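Local coordinates for protein bifunctional dTDP-4-dehydrorhamnose 3,5-epimerase/dTDP-4-dehydrorhamnose reductase (Arabidopsis thaliana, PDB 4QQR) that epimerises dTDP-4-dehydro-6-deoxy-glucose at C3' and C5' and then reduces the product with NADPH, completing dTDP-L-rhamnose biosynthesis, at residues A[118-123]-A[129-134]. Numbering follows the deposited sequence.
Sequences EYDSGH and IGFKEE. With ZN (zinc ion), chain C.
The rings of His123 and Phe131 stack face to face, centroids 3.9 Å apart and planes tilted by 30°. Phe131 CE1 sits over the centre of the imidazole, while His123 CG lies above the phenyl face nearer its rim. His123 CB adds a CH-pi contact over that phenyl face. At the edge of the phenyl, near its plane, lie Glu118 O and Asp120 OD1; Gly130 O approaches the imidazole edge, 4.0 Å from His123 CD2. Ile129 CG2 comes obliquely to the imidazole and lies 3.7 Å from Gly122 O. With Asp120 CG set between backbone N and carbonyl carbon (chi1 67°), the carboxylate turns back over its own type I turn, Asp120 to His123. There OD2 accepts His123 ND1 through its syn lone pair at 2.5 Å, almost in the imidazole plane, and takes Gly122 N from above the carboxylate plane, closing an Asx turn. Through its other nitrogen, NE2, His123 binds zinc at 2.5 Å, in the loop between strand 107-113 and helix 143-155; Asp135, whose carboxylate also accepts Lys132 N, is a second ligand. Were Asp120 an alanine, His123 ND1 would probably lose its carboxylate and the imidazole would be freer to turn away from the metal. The ND1 bond implies that NE2 offers its lone pair to zinc, and the carboxylate behind ND1 probably makes NE2 a stronger donor to the metal.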
ATOM      1  N   GLU A 118     -14.944  10.107  -6.820  1.00 47.56           N
ATOM      2  CA  GLU A 118     -16.365   9.970  -7.164  1.00 50.27           C
ATOM      3  C   GLU A 118     -17.182  11.231  -6.833  1.00 50.35           C
ATOM      4  O   GLU A 118     -16.934  11.888  -5.819  1.00 50.85           O
ATOM      5  CB  GLU A 118     -16.955   8.759  -6.452  1.00 49.27           C
ATOM      6  CG  GLU A 118     -18.404   8.502  -6.765  1.00 54.49           C
ATOM      7  CD  GLU A 118     -18.976   7.337  -5.982  1.00 54.97           C
ATOM      8  OE1 GLU A 118     -18.547   7.115  -4.827  1.00 49.63           O
ATOM      9  OE2 GLU A 118     -19.859   6.645  -6.538  1.00 56.09           O
ATOM     10  N   TYR A 119     -18.135  11.569  -7.698  1.00 45.70           N
ATOM     11  CA  TYR A 119     -19.045  12.687  -7.440  1.00 51.71           C
ATOM     12  C   TYR A 119     -19.604  12.637  -6.007  1.00 49.59           C
ATOM     13  O   TYR A 119     -20.128  11.610  -5.574  1.00 45.73           O
ATOM     14  CB  TYR A 119     -20.191  12.699  -8.471  1.00 49.83           C
ATOM     15  CG  TYR A 119     -19.800  13.183  -9.867  1.00 45.00           C
ATOM     16  CD1 TYR A 119     -19.143  14.398 -10.051  1.00 44.47           C
ATOM     17  CD2 TYR A 119     -20.087  12.419 -10.992  1.00 40.94           C
ATOM     18  CE1 TYR A 119     -18.783  14.838 -11.321  1.00 41.88           C
ATOM     19  CE2 TYR A 119     -19.730  12.844 -12.264  1.00 41.90           C
ATOM     20  CZ  TYR A 119     -19.081  14.057 -12.423  1.00 44.19           C
ATOM     21  OH  TYR A 119     -18.733  14.485 -13.694  1.00 43.53           O
ATOM     22  N   ASP A 120     -19.455  13.743  -5.274  1.00 51.33           N
ATOM     23  CA  ASP A 120     -19.916  13.822  -3.883  1.00 51.80           C
ATOM     24  C   ASP A 120     -20.546  15.174  -3.517  1.00 56.56           C
ATOM     25  O   ASP A 120     -20.681  16.060  -4.370  1.00 54.07           O
ATOM     26  CB  ASP A 120     -18.782  13.478  -2.904  1.00 49.09           C
ATOM     27  CG  ASP A 120     -17.653  14.511  -2.895  1.00 53.47           C
ATOM     28  OD1 ASP A 120     -16.636  14.257  -2.210  1.00 57.73           O
ATOM     29  OD2 ASP A 120     -17.761  15.568  -3.557  1.00 54.60           O
ATOM     30  N   SER A 121     -20.903  15.326  -2.240  1.00 57.36           N
ATOM     31  CA  SER A 121     -21.509  16.560  -1.722  1.00 57.75           C
ATOM     32  C   SER A 121     -20.700  17.839  -1.998  1.00 56.20           C
ATOM     33  O   SER A 121     -21.260  18.937  -2.062  1.00 58.97           O
ATOM     34  CB  SER A 121     -21.720  16.446  -0.214  1.00 56.34           C
ATOM     35  OG  SER A 121     -20.765  17.238   0.473  1.00 56.39           O
ATOM     36  N   GLY A 122     -19.387  17.697  -2.138  1.00 54.81           N
ATOM     37  CA  GLY A 122     -18.508  18.846  -2.294  1.00 56.70           C
ATOM     38  C   GLY A 122     -17.961  18.943  -3.704  1.00 57.08           C
ATOM     39  O   GLY A 122     -17.274  19.910  -4.054  1.00 55.61           O
ATOM     40  N   HIS A 123     -18.252  17.916  -4.504  1.00 55.74           N
ATOM     41  CA  HIS A 123     -17.955  17.919  -5.937  1.00 55.91           C
ATOM     42  C   HIS A 123     -19.115  17.250  -6.685  1.00 55.32           C
ATOM     43  O   HIS A 123     -18.968  16.155  -7.235  1.00 52.73           O
ATOM     44  CB  HIS A 123     -16.640  17.185  -6.237  1.00 53.66           C
ATOM     45  CG  HIS A 123     -15.573  17.402  -5.213  1.00 53.67           C
ATOM     46  ND1 HIS A 123     -15.624  16.837  -3.949  1.00 51.68           N
ATOM     47  CD2 HIS A 123     -14.425  18.120  -5.250  1.00 53.51           C
ATOM     48  CE1 HIS A 123     -14.562  17.199  -3.264  1.00 52.67           C
ATOM     49  NE2 HIS A 123     -13.811  17.974  -4.029  1.00 54.23           N
ATOM     50  N   ILE A 129     -17.325  21.523 -10.513  1.00 52.01           N
ATOM     51  CA  ILE A 129     -16.294  21.459  -9.480  1.00 55.86           C
ATOM     52  C   ILE A 129     -15.585  20.113  -9.537  1.00 53.82           C
ATOM     53  O   ILE A 129     -16.205  19.068  -9.304  1.00 54.42           O
ATOM     54  CB  ILE A 129     -16.869  21.659  -8.063  1.00 56.78           C
ATOM     55  CG1 ILE A 129     -17.504  23.047  -7.950  1.00 59.51           C
ATOM     56  CG2 ILE A 129     -15.776  21.458  -7.016  1.00 55.85           C
ATOM     57  CD1 ILE A 129     -16.633  24.169  -8.519  1.00 56.83           C
ATOM     58  N   GLY A 130     -14.290  20.145  -9.845  1.00 51.03           N
ATOM     59  CA  GLY A 130     -13.518  18.933 -10.039  1.00 48.13           C
ATOM     60  C   GLY A 130     -12.553  18.655  -8.903  1.00 49.42           C
ATOM     61  O   GLY A 130     -12.151  19.566  -8.173  1.00 52.12           O
ATOM     62  N   PHE A 131     -12.193  17.384  -8.753  1.00 46.67           N
ATOM     63  CA  PHE A 131     -11.259  16.959  -7.724  1.00 47.15           C
ATOM     64  C   PHE A 131      -9.849  17.430  -8.009  1.00 50.01           C
ATOM     65  O   PHE A 131      -9.386  17.421  -9.152  1.00 49.55           O
ATOM     66  CB  PHE A 131     -11.256  15.446  -7.602  1.00 47.67           C
ATOM     67  CG  PHE A 131     -12.452  14.896  -6.883  1.00 50.27           C
ATOM     68  CD1 PHE A 131     -12.600  15.086  -5.513  1.00 43.36           C
ATOM     69  CD2 PHE A 131     -13.420  14.175  -7.573  1.00 45.79           C
ATOM     70  CE1 PHE A 131     -13.682  14.568  -4.845  1.00 44.85           C
ATOM     71  CE2 PHE A 131     -14.520  13.661  -6.906  1.00 47.43           C
ATOM     72  CZ  PHE A 131     -14.648  13.862  -5.537  1.00 50.80           C
ATOM     73  N   LYS A 132      -9.159  17.837  -6.956  1.00 51.31           N
ATOM     74  CA  LYS A 132      -7.804  18.320  -7.120  1.00 51.56           C
ATOM     75  C   LYS A 132      -6.747  17.252  -6.835  1.00 46.38           C
ATOM     76  O   LYS A 132      -7.039  16.188  -6.291  1.00 43.89           O
ATOM     77  CB  LYS A 132      -7.590  19.547  -6.244  1.00 53.08           C
ATOM     78  CG  LYS A 132      -8.197  20.793  -6.808  1.00 52.43           C
ATOM     79  CD  LYS A 132      -7.925  21.941  -5.888  1.00 59.73           C
ATOM     80  CE  LYS A 132      -8.329  23.259  -6.526  1.00 72.45           C
ATOM     81  NZ  LYS A 132      -8.723  24.268  -5.487  1.00 71.93           N
ATOM     82  N   GLU A 133      -5.517  17.543  -7.233  1.00 45.40           N
ATOM     83  CA  GLU A 133      -4.384  16.682  -6.924  1.00 47.86           C
ATOM     84  C   GLU A 133      -4.296  16.409  -5.415  1.00 48.11           C
ATOM     85  O   GLU A 133      -4.128  15.266  -4.976  1.00 45.98           O
ATOM     86  CB  GLU A 133      -3.090  17.317  -7.452  1.00 45.11           C
ATOM     87  CG  GLU A 133      -2.967  17.328  -8.999  1.00 45.51           C
ATOM     88  CD  GLU A 133      -3.824  18.386  -9.690  1.00 45.35           C
ATOM     89  OE1 GLU A 133      -4.637  19.036  -8.997  1.00 46.62           O
ATOM     90  OE2 GLU A 133      -3.680  18.571 -10.925  1.00 43.26           O
ATOM     91  N   GLU A 134      -4.458  17.458  -4.622  1.00 48.71           N
ATOM     92  CA  GLU A 134      -4.299  17.351  -3.174  1.00 51.75           C
ATOM     93  C   GLU A 134      -5.443  16.580  -2.528  1.00 50.60           C
ATOM     94  O   GLU A 134      -5.317  16.105  -1.409  1.00 56.31           O
ATOM     95  CB  GLU A 134      -4.170  18.738  -2.537  1.00 49.23           C
ATOM     96  CG  GLU A 134      -3.383  19.740  -3.390  1.00 56.22           C
ATOM     97  CD  GLU A 134      -4.231  20.313  -4.527  1.00 57.79           C
ATOM     98  OE1 GLU A 134      -5.459  20.409  -4.332  1.00 59.36           O
ATOM     99  OE2 GLU A 134      -3.685  20.637  -5.610  1.00 58.94           O
TER
HETATM  100 ZN    ZN C 401     -11.956  19.567  -4.180  1.00 79.81          ZN